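Beta-galactosidase/beta-glucuronidase (Faecalibacterium prausnitzii L2-6, PDB 6MVF) binds flavin mononucleotide and is a glycoside hydrolase of family 2, probably cleaving terminal beta-glucuronide or beta-galactoside linkages. Local coordinates at residues N170-L175 with A266-Y271; T211-I216 with V257-R262. All blocks are in the same frame, centred on the assembly; numbering follows the deposited sequence.

Contact 1. Residues N170-L175 with A266-Y271; sequences NAHFDL and AFDEIY. With FMN (flavin mononucleotide), chain G.
I270 CD1 lies over one face of the F173 ring, 4.0 Å from its centroid and offset toward the rim: a CH-pi contact. At the ring's edge, in its plane, comes the backbone N of E269, 3.9 Å from F173 CE2. The D268 carboxylate reaches the same ring obliquely, with the two planes 39° apart and OD2 3.5 Å from F173 CD2.

D268 OD2 is also the acceptor of the one hydrogen bond across the contact, from F173 N at 2.8 Å. The N-H arrives on the anti side of the carboxylate, near its plane. A classic beta bulge, F267 and D268 opposite L260, interrupts strand 265-274 here. This strand borders a four-stranded antiparallel sheet, consistent with the immunoglobulin-like beta-sandwich domain of family 2 glycoside hydrolases. Strand 172-173 belongs to another sheet, where it pairs with strand 195-204.

A chi1 of -153° swings the D268 carboxylate away from its own N and out to the F173 amide. OD2 has a second partner in R25, a salt bridge, while OD1 takes E269 N from above the carboxylate plane. Replacing D268 by an alanine removes both oxygens, and is likely to leave F173 N and E269 N without these acceptors and R25 without this carboxylate. Next to F173, D174 turns away from strand 265-274. Its OD2 accepts a hydrogen bond from FMN N3 at 2.9 Å; Y177 OH also hydrogen-bonds to FMN.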
ATOM      1  N   ASN A 170      31.529  -3.194 -15.843  1.00 36.08           N
ATOM      2  CA  ASN A 170      32.940  -2.861 -15.664  1.00 36.30           C
ATOM      3  C   ASN A 170      33.152  -1.350 -15.603  1.00 28.32           C
ATOM      4  O   ASN A 170      33.927  -0.859 -14.780  1.00 28.01           O
ATOM      5  CB  ASN A 170      33.775  -3.493 -16.780  1.00 28.66           C
ATOM      6  CG  ASN A 170      35.259  -3.258 -16.595  1.00 33.06           C
ATOM      7  OD1 ASN A 170      35.848  -3.705 -15.608  1.00 40.64           O
ATOM      8  ND2 ASN A 170      35.870  -2.544 -17.533  1.00 25.02           N
ATOM      9  N   ALA A 171      32.488  -0.601 -16.472  1.00 30.14           N
ATOM     10  CA  ALA A 171      32.458   0.851 -16.375  1.00 31.69           C
ATOM     11  C   ALA A 171      31.244   1.244 -15.537  1.00 33.57           C
ATOM     12  O   ALA A 171      30.114   0.855 -15.855  1.00 30.19           O
ATOM     13  CB  ALA A 171      32.407   1.495 -17.761  1.00 26.80           C
ATOM     14  N   HIS A 172      31.481   2.008 -14.472  1.00 28.60           N
ATOM     15  CA  HIS A 172      30.479   2.308 -13.461  1.00 31.48           C
ATOM     16  C   HIS A 172      30.983   3.473 -12.624  1.00 31.80           C
ATOM     17  O   HIS A 172      32.189   3.680 -12.493  1.00 32.68           O
ATOM     18  CB  HIS A 172      30.195   1.092 -12.560  1.00 24.94           C
ATOM     19  CG  HIS A 172      31.360   0.676 -11.710  1.00 28.44           C
ATOM     20  ND1 HIS A 172      32.230  -0.331 -12.075  1.00 31.29           N
ATOM     21  CD2 HIS A 172      31.791   1.121 -10.505  1.00 29.26           C
ATOM     22  CE1 HIS A 172      33.147  -0.484 -11.135  1.00 31.22           C
ATOM     23  NE2 HIS A 172      32.898   0.382 -10.166  1.00 25.61           N
ATOM     24  N   PHE A 173      30.044   4.210 -12.030  1.00 30.59           N
ATOM     25  CA  PHE A 173      30.397   5.286 -11.112  1.00 31.27           C
ATOM     26  C   PHE A 173      31.120   4.751  -9.873  1.00 34.88           C
ATOM     27  O   PHE A 173      30.776   3.689  -9.331  1.00 32.47           O
ATOM     28  CB  PHE A 173      29.148   6.066 -10.691  1.00 27.01           C
ATOM     29  CG  PHE A 173      28.453   6.784 -11.818  1.00 29.01           C
ATOM     30  CD1 PHE A 173      29.002   7.947 -12.365  1.00 27.54           C
ATOM     31  CD2 PHE A 173      27.220   6.326 -12.299  1.00 31.78           C
ATOM     32  CE1 PHE A 173      28.369   8.614 -13.389  1.00 27.05           C
ATOM     33  CE2 PHE A 173      26.563   6.998 -13.317  1.00 29.07           C
ATOM     34  CZ  PHE A 173      27.139   8.144 -13.869  1.00 31.16           C
ATOM     35  N   ASP A 174      32.085   5.545  -9.393  1.00 37.09           N
ATOM     36  CA  ASP A 174      33.066   5.118  -8.399  1.00 34.84           C
ATOM     37  C   ASP A 174      32.400   4.651  -7.114  1.00 36.20           C
ATOM     38  O   ASP A 174      31.625   5.390  -6.497  1.00 31.14           O
ATOM     39  CB  ASP A 174      34.036   6.272  -8.112  1.00 39.37           C
ATOM     40  CG  ASP A 174      35.333   5.820  -7.422  1.00 42.23           C
ATOM     41  OD1 ASP A 174      35.429   4.656  -6.984  1.00 49.22           O
ATOM     42  OD2 ASP A 174      36.275   6.638  -7.322  1.00 50.69           O
ATOM     43  N   LEU A 175      32.739   3.423  -6.708  1.00 35.94           N
ATOM     44  CA  LEU A 175      32.269   2.798  -5.480  1.00 34.15           C
ATOM     45  C   LEU A 175      33.376   2.671  -4.445  1.00 39.63           C
ATOM     46  O   LEU A 175      33.119   2.212  -3.317  1.00 35.32           O
ATOM     47  CB  LEU A 175      31.700   1.408  -5.795  1.00 29.47           C
ATOM     48  CG  LEU A 175      30.355   1.380  -6.521  1.00 37.11           C
ATOM     49  CD1 LEU A 175      30.199   0.182  -7.472  1.00 29.70           C
ATOM     50  CD2 LEU A 175      29.276   1.367  -5.469  1.00 32.40           C
ATOM     51  N   ALA A 266      22.072   2.814 -21.090  1.00 35.08           N
ATOM     52  CA  ALA A 266      22.645   3.278 -19.833  1.00 33.67           C
ATOM     53  C   ALA A 266      23.325   2.107 -19.122  1.00 35.65           C
ATOM     54  O   ALA A 266      22.708   1.060 -18.896  1.00 36.19           O
ATOM     55  CB  ALA A 266      21.583   3.919 -18.932  1.00 31.21           C
ATOM     56  N   PHE A 267      24.597   2.285 -18.769  1.00 34.07           N
ATOM     57  CA  PHE A 267      25.309   1.271 -18.001  1.00 35.83           C
ATOM     58  C   PHE A 267      25.148   1.488 -16.502  1.00 36.61           C
ATOM     59  O   PHE A 267      24.933   0.526 -15.758  1.00 38.42           O
ATOM     60  CB  PHE A 267      26.801   1.262 -18.371  1.00 33.47           C
ATOM     61  CG  PHE A 267      27.125   0.465 -19.605  1.00 33.69           C
ATOM     62  CD1 PHE A 267      26.485   0.730 -20.817  1.00 31.70           C
ATOM     63  CD2 PHE A 267      28.093  -0.535 -19.564  1.00 37.37           C
ATOM     64  CE1 PHE A 267      26.790   0.004 -21.958  1.00 36.41           C
ATOM     65  CE2 PHE A 267      28.401  -1.271 -20.711  1.00 37.41           C
ATOM     66  CZ  PHE A 267      27.750  -1.003 -21.905  1.00 39.51           C
ATOM     67  N   ASP A 268      25.234   2.735 -16.043  1.00 29.26           N
ATOM     68  CA  ASP A 268      25.137   3.023 -14.624  1.00 27.89           C
ATOM     69  C   ASP A 268      24.289   4.276 -14.401  1.00 31.28           C
ATOM     70  O   ASP A 268      24.143   5.123 -15.290  1.00 27.53           O
ATOM     71  CB  ASP A 268      26.531   3.168 -13.996  1.00 27.17           C
ATOM     72  CG  ASP A 268      26.530   2.818 -12.522  1.00 34.17           C
ATOM     73  OD1 ASP A 268      25.442   2.472 -11.995  1.00 27.10           O
ATOM     74  OD2 ASP A 268      27.606   2.873 -11.892  1.00 35.87           O
ATOM     75  N   GLU A 269      23.724   4.380 -13.194  1.00 28.82           N
ATOM     76  CA  GLU A 269      22.845   5.493 -12.839  1.00 27.77           C
ATOM     77  C   GLU A 269      22.896   5.718 -11.337  1.00 26.75           C
ATOM     78  O   GLU A 269      22.628   4.792 -10.566  1.00 30.57           O
ATOM     79  CB  GLU A 269      21.412   5.213 -13.296  1.00 35.19           C
ATOM     80  CG  GLU A 269      20.350   6.233 -12.876  1.00 37.98           C
ATOM     81  CD  GLU A 269      18.934   5.799 -13.322  1.00 53.32           C
ATOM     82  OE1 GLU A 269      18.490   6.225 -14.431  1.00 35.33           O
ATOM     83  OE2 GLU A 269      18.288   5.008 -12.566  1.00 53.97           O
ATOM     84  N   ILE A 270      23.246   6.940 -10.930  1.00 23.30           N
ATOM     85  CA  ILE A 270      23.219   7.349  -9.535  1.00 26.67           C
ATOM     86  C   ILE A 270      22.492   8.684  -9.433  1.00 31.01           C
ATOM     87  O   ILE A 270      22.314   9.404 -10.419  1.00 28.95           O
ATOM     88  CB  ILE A 270      24.624   7.460  -8.921  1.00 24.75           C
ATOM     89  CG1 ILE A 270      25.435   8.519  -9.664  1.00 26.34           C
ATOM     90  CG2 ILE A 270      25.315   6.108  -8.924  1.00 25.52           C
ATOM     91  CD1 ILE A 270      26.827   8.694  -9.116  1.00 29.31           C
ATOM     92  N   TYR A 271      22.065   9.015  -8.217  1.00 29.65           N
ATOM     93  CA  TYR A 271      21.285  10.224  -8.043  1.00 31.73           C
ATOM     94  C   TYR A 271      21.462  10.771  -6.631  1.00 34.65           C
ATOM     95  O   TYR A 271      22.013  10.118  -5.743  1.00 35.63           O
ATOM     96  CB  TYR A 271      19.806   9.981  -8.374  1.00 39.40           C
ATOM     97  CG  TYR A 271      19.123   8.953  -7.515  1.00 39.09           C
ATOM     98  CD1 TYR A 271      18.956   7.645  -7.965  1.00 41.18           C
ATOM     99  CD2 TYR A 271      18.626   9.291  -6.251  1.00 48.78           C
ATOM    100  CE1 TYR A 271      18.320   6.693  -7.176  1.00 53.62           C
ATOM    101  CE2 TYR A 271      17.989   8.347  -5.448  1.00 50.36           C
ATOM    102  CZ  TYR A 271      17.836   7.051  -5.917  1.00 57.54           C
ATOM    103  OH  TYR A 271      17.201   6.116  -5.123  1.00 64.60           O
TER
HETATM  104  N1  FMN G 801      37.505  11.080  -6.099  1.00 47.93           N
HETATM  105  C2  FMN G 801      37.155   9.889  -6.590  1.00 55.69           C
HETATM  106  O2  FMN G 801      37.932   9.227  -7.281  1.00 51.89           O
HETATM  107  N3  FMN G 801      35.984   9.338  -6.357  1.00 54.37           N
HETATM  108  C4  FMN G 801      35.062   9.911  -5.649  1.00 46.26           C
HETATM  109  O4  FMN G 801      33.978   9.393  -5.437  1.00 47.31           O
HETATM  110  C4A FMN G 801      35.359  11.192  -5.107  1.00 44.32           C
HETATM  111  N5  FMN G 801      34.440  11.765  -4.382  1.00 50.25           N
HETATM  112  C5A FMN G 801      34.646  12.950  -3.846  1.00 56.99           C
HETATM  113  C6  FMN G 801      33.654  13.525  -3.095  1.00 50.97           C
HETATM  114  C7  FMN G 801      33.840  14.742  -2.544  1.00 52.24           C
HETATM  115  C7M FMN G 801      32.765  15.352  -1.732  1.00 47.16           C
HETATM  116  C8  FMN G 801      35.111  15.428  -2.733  1.00 58.17           C
HETATM  117  C8M FMN G 801      35.332  16.762  -2.112  1.00 46.27           C
HETATM  118  C9  FMN G 801      36.104  14.847  -3.491  1.00 58.86           C
HETATM  119  C9A FMN G 801      35.918  13.628  -4.067  1.00 54.27           C
HETATM  120  N10 FMN G 801      36.926  13.026  -4.804  1.00 55.32           N
HETATM  121  C10 FMN G 801      36.660  11.776  -5.359  1.00 48.11           C
HETATM  122  C1' FMN G 801      38.145  13.799  -4.996  1.00 62.26           C
HETATM  123  C2' FMN G 801      39.484  13.374  -4.443  1.00 64.55           C
HETATM  124  O2' FMN G 801      39.453  13.940  -3.158  1.00 70.41           O
HETATM  125  C3' FMN G 801      40.654  14.025  -5.147  1.00 69.11           C
HETATM  126  O3' FMN G 801      40.240  14.493  -6.412  1.00 76.11           O
HETATM  127  C4' FMN G 801      41.814  13.098  -5.432  1.00 75.22           C
HETATM  128  O4' FMN G 801      41.245  11.882  -5.894  1.00 78.98           O
HETATM  129  C5' FMN G 801      42.752  12.872  -4.246  1.00 82.10           C
HETATM  130  O5' FMN G 801      42.433  11.679  -3.551  1.00 85.62           O
HETATM  131  P   FMN G 801      42.971  11.328  -2.103  1.00107.55           P
HETATM  132  O1P FMN G 801      43.054   9.855  -2.160  1.00 84.07           O
HETATM  133  O2P FMN G 801      44.278  12.056  -1.986  1.00 94.00           O
HETATM  134  O3P FMN G 801      42.012  11.823  -1.074  1.00 94.16           O

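Contact 2. Residues T211-I216 with V257-R262; sequences TVMYSI and VARLQR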
ATOM      1  N   THR A 211      29.610   8.493 -22.029  1.00 33.59           N
ATOM      2  CA  THR A 211      29.314   9.852 -21.594  1.00 32.51           C
ATOM      3  C   THR A 211      28.588   9.825 -20.248  1.00 26.45           C
ATOM      4  O   THR A 211      28.094   8.793 -19.794  1.00 29.65           O
ATOM      5  CB  THR A 211      28.449  10.601 -22.622  1.00 34.27           C
ATOM      6  OG1 THR A 211      27.328   9.789 -22.972  1.00 37.47           O
ATOM      7  CG2 THR A 211      29.226  10.961 -23.867  1.00 18.54           C
ATOM      8  N   VAL A 212      28.520  10.982 -19.605  1.00 24.86           N
ATOM      9  CA  VAL A 212      27.698  11.172 -18.420  1.00 22.72           C
ATOM     10  C   VAL A 212      26.606  12.190 -18.756  1.00 27.56           C
ATOM     11  O   VAL A 212      26.899  13.351 -19.075  1.00 24.73           O
ATOM     12  CB  VAL A 212      28.537  11.622 -17.214  1.00 32.52           C
ATOM     13  CG1 VAL A 212      27.625  11.958 -16.031  1.00 30.47           C
ATOM     14  CG2 VAL A 212      29.540  10.534 -16.827  1.00 28.09           C
ATOM     15  N   MET A 213      25.348  11.746 -18.703  1.00 30.44           N
ATOM     16  CA  MET A 213      24.199  12.595 -18.997  1.00 28.36           C
ATOM     17  C   MET A 213      23.575  12.999 -17.671  1.00 29.07           C
ATOM     18  O   MET A 213      23.082  12.151 -16.924  1.00 29.67           O
ATOM     19  CB  MET A 213      23.191  11.882 -19.893  1.00 25.36           C
ATOM     20  CG  MET A 213      23.790  11.356 -21.200  1.00 31.37           C
ATOM     21  SD  MET A 213      22.550  10.621 -22.292  1.00 34.01           S
ATOM     22  CE  MET A 213      21.681   9.588 -21.105  1.00 34.05           C
ATOM     23  N   TYR A 214      23.630  14.290 -17.373  1.00 27.31           N
ATOM     24  CA  TYR A 214      23.116  14.855 -16.140  1.00 22.65           C
ATOM     25  C   TYR A 214      21.721  15.401 -16.367  1.00 26.77           C
ATOM     26  O   TYR A 214      21.478  16.102 -17.350  1.00 30.96           O
ATOM     27  CB  TYR A 214      24.004  15.991 -15.655  1.00 26.97           C
ATOM     28  CG  TYR A 214      25.401  15.609 -15.236  1.00 29.30           C
ATOM     29  CD1 TYR A 214      25.614  14.852 -14.099  1.00 25.17           C
ATOM     30  CD2 TYR A 214      26.510  16.051 -15.952  1.00 27.56           C
ATOM     31  CE1 TYR A 214      26.882  14.530 -13.695  1.00 31.03           C
ATOM     32  CE2 TYR A 214      27.790  15.727 -15.554  1.00 28.52           C
ATOM     33  CZ  TYR A 214      27.965  14.972 -14.415  1.00 30.51           C
ATOM     34  OH  TYR A 214      29.225  14.630 -13.995  1.00 32.21           O
ATOM     35  N   SER A 215      20.820  15.107 -15.444  1.00 23.68           N
ATOM     36  CA  SER A 215      19.457  15.598 -15.503  1.00 22.81           C
ATOM     37  C   SER A 215      19.049  16.086 -14.119  1.00 27.83           C
ATOM     38  O   SER A 215      19.332  15.424 -13.119  1.00 29.39           O
ATOM     39  CB  SER A 215      18.511  14.498 -15.991  1.00 22.82           C
ATOM     40  OG  SER A 215      17.155  14.853 -15.762  1.00 36.48           O
ATOM     41  N   ILE A 216      18.406  17.249 -14.052  1.00 28.63           N
ATOM     42  CA  ILE A 216      17.951  17.825 -12.787  1.00 31.05           C
ATOM     43  C   ILE A 216      16.425  17.853 -12.792  1.00 30.57           C
ATOM     44  O   ILE A 216      15.809  18.442 -13.692  1.00 31.58           O
ATOM     45  CB  ILE A 216      18.530  19.232 -12.549  1.00 26.18           C
ATOM     46  CG1 ILE A 216      20.052  19.184 -12.393  1.00 21.68           C
ATOM     47  CG2 ILE A 216      17.937  19.834 -11.291  1.00 29.41           C
ATOM     48  CD1 ILE A 216      20.716  20.531 -12.355  1.00 21.37           C
ATOM     49  N   VAL A 257      20.337  13.550 -11.288  1.00 30.74           N
ATOM     50  CA  VAL A 257      20.479  12.191 -11.784  1.00 26.83           C
ATOM     51  C   VAL A 257      21.678  12.167 -12.716  1.00 28.30           C
ATOM     52  O   VAL A 257      21.861  13.095 -13.514  1.00 28.37           O
ATOM     53  CB  VAL A 257      19.195  11.743 -12.510  1.00 28.40           C
ATOM     54  CG1 VAL A 257      19.369  10.341 -13.105  1.00 26.77           C
ATOM     55  CG2 VAL A 257      17.992  11.817 -11.548  1.00 31.87           C
ATOM     56  N   ALA A 258      22.510  11.131 -12.607  1.00 24.87           N
ATOM     57  CA  ALA A 258      23.676  11.002 -13.476  1.00 29.43           C
ATOM     58  C   ALA A 258      23.677   9.619 -14.093  1.00 30.67           C
ATOM     59  O   ALA A 258      23.587   8.625 -13.369  1.00 27.38           O
ATOM     60  CB  ALA A 258      24.998  11.248 -12.723  1.00 26.76           C
ATOM     61  N   ARG A 259      23.800   9.560 -15.420  1.00 33.25           N
ATOM     62  CA  ARG A 259      23.722   8.312 -16.168  1.00 32.07           C
ATOM     63  C   ARG A 259      24.975   8.127 -17.000  1.00 30.91           C
ATOM     64  O   ARG A 259      25.264   8.958 -17.867  1.00 28.80           O
ATOM     65  CB  ARG A 259      22.508   8.286 -17.088  1.00 30.21           C
ATOM     66  CG  ARG A 259      21.266   7.793 -16.426  1.00 43.29           C
ATOM     67  CD  ARG A 259      20.167   7.518 -17.449  1.00 41.07           C
ATOM     68  NE  ARG A 259      18.898   7.377 -16.748  1.00 51.77           N
ATOM     69  CZ  ARG A 259      18.050   8.379 -16.536  1.00 52.48           C
ATOM     70  NH1 ARG A 259      18.332   9.589 -17.011  1.00 41.06           N
ATOM     71  NH2 ARG A 259      16.913   8.168 -15.868  1.00 53.90           N
ATOM     72  N   LEU A 260      25.684   7.019 -16.761  1.00 25.69           N
ATOM     73  CA  LEU A 260      26.791   6.596 -17.605  1.00 25.22           C
ATOM     74  C   LEU A 260      26.249   5.852 -18.832  1.00 32.84           C
ATOM     75  O   LEU A 260      25.650   4.775 -18.708  1.00 30.56           O
ATOM     76  CB  LEU A 260      27.748   5.723 -16.798  1.00 26.44           C
ATOM     77  CG  LEU A 260      29.073   5.355 -17.482  1.00 28.44           C
ATOM     78  CD1 LEU A 260      29.931   6.590 -17.792  1.00 20.21           C
ATOM     79  CD2 LEU A 260      29.824   4.359 -16.630  1.00 27.49           C
ATOM     80  N   GLN A 261      26.481   6.416 -20.014  1.00 27.74           N
ATOM     81  CA  GLN A 261      25.771   6.065 -21.239  1.00 30.13           C
ATOM     82  C   GLN A 261      26.741   5.558 -22.297  1.00 28.93           C
ATOM     83  O   GLN A 261      27.789   6.168 -22.531  1.00 36.72           O
ATOM     84  CB  GLN A 261      25.024   7.307 -21.788  1.00 28.20           C
ATOM     85  CG  GLN A 261      24.150   7.092 -23.029  1.00 29.46           C
ATOM     86  CD  GLN A 261      22.765   6.495 -22.701  1.00 36.27           C
ATOM     87  OE1 GLN A 261      22.375   6.346 -21.530  1.00 31.38           O
ATOM     88  NE2 GLN A 261      22.026   6.149 -23.745  1.00 30.87           N
ATOM     89  N   ARG A 262      26.389   4.466 -22.964  1.00 28.79           N
ATOM     90  CA  ARG A 262      27.073   4.074 -24.194  1.00 32.16           C
ATOM     91  C   ARG A 262      26.050   3.847 -25.298  1.00 29.52           C
ATOM     92  O   ARG A 262      25.114   3.066 -25.121  1.00 32.02           O
ATOM     93  CB  ARG A 262      27.922   2.816 -23.998  1.00 32.45           C
ATOM     94  CG  ARG A 262      28.723   2.505 -25.242  1.00 30.82           C
ATOM     95  CD  ARG A 262      29.020   1.057 -25.354  1.00 40.34           C
ATOM     96  NE  ARG A 262      30.316   0.750 -24.772  1.00 51.73           N
ATOM     97  CZ  ARG A 262      30.707  -0.483 -24.475  1.00 57.18           C
ATOM     98  NH1 ARG A 262      29.882  -1.508 -24.702  1.00 42.44           N
ATOM     99  NH2 ARG A 262      31.912  -0.683 -23.944  1.00 55.48           N
TER
HETATM  100  O   HOH W   1      28.179   7.638 -24.842  1.00 35.47           O
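M213 and Q261 touch through their side-chain ends on one face of an antiparallel strand pair. The pair lies in one sheet of a beta sandwich, consistent with the immunoglobulin-like domain of family 2 glycoside hydrolases. M213 bends at its last torsion (chi3 -47°), which brings CE to 3.3 Å from Q261 OE1. SD lies beside Q261 CG. On the other face the contacts between the strands are apolar: Y214 CE1 rests 3.9 Å from A258 CB, and V212 CG2 meets L260 CD1 at 4.1 Å. V212 CG1 lies over one face of the Y214 ring, toward its rim.

Six backbone hydrogen bonds set the register, two each for T211 with Q261, M213 with R259 and S215 with V257.

Further out, the Y214 face packs on strands 195-204 and 236-240, with Y214 OH bonded across to S201 OG and also to T234 O. S215 OG bonds to E223 on the adjacent strand. R259 NE forms a salt bridge with E269 on the next strand. M213, R259 and Q261 pack on T563, K562 and I493 of a second subunit. At the T211 end, one water is hydrogen-bonded to T211 OG1 at 3.0 Å and donates to Q261 O at 2.8 Å.

Contacts 1 and 2 share one sheet, since strands 254-262 and 265-274 are neighbours in it and follow each other in the chain. Contact 2 is a regular strand pair inside that sheet, held by repeated backbone bonds. Contact 1 joins its border strand to a different sheet through one carboxylate and a ring, and its segment 170-175 carries D174, which binds the flavin. All touching residues of contact 1 are buried; in contact 2 most are, with T211 and R259 partly exposed. The two meet where E269 OE1 forms a salt bridge with R259 NE and where F173 packs on the backbone of A258 and L260. Both also touch the second subunit, where E269 pairs with K562 of that chain.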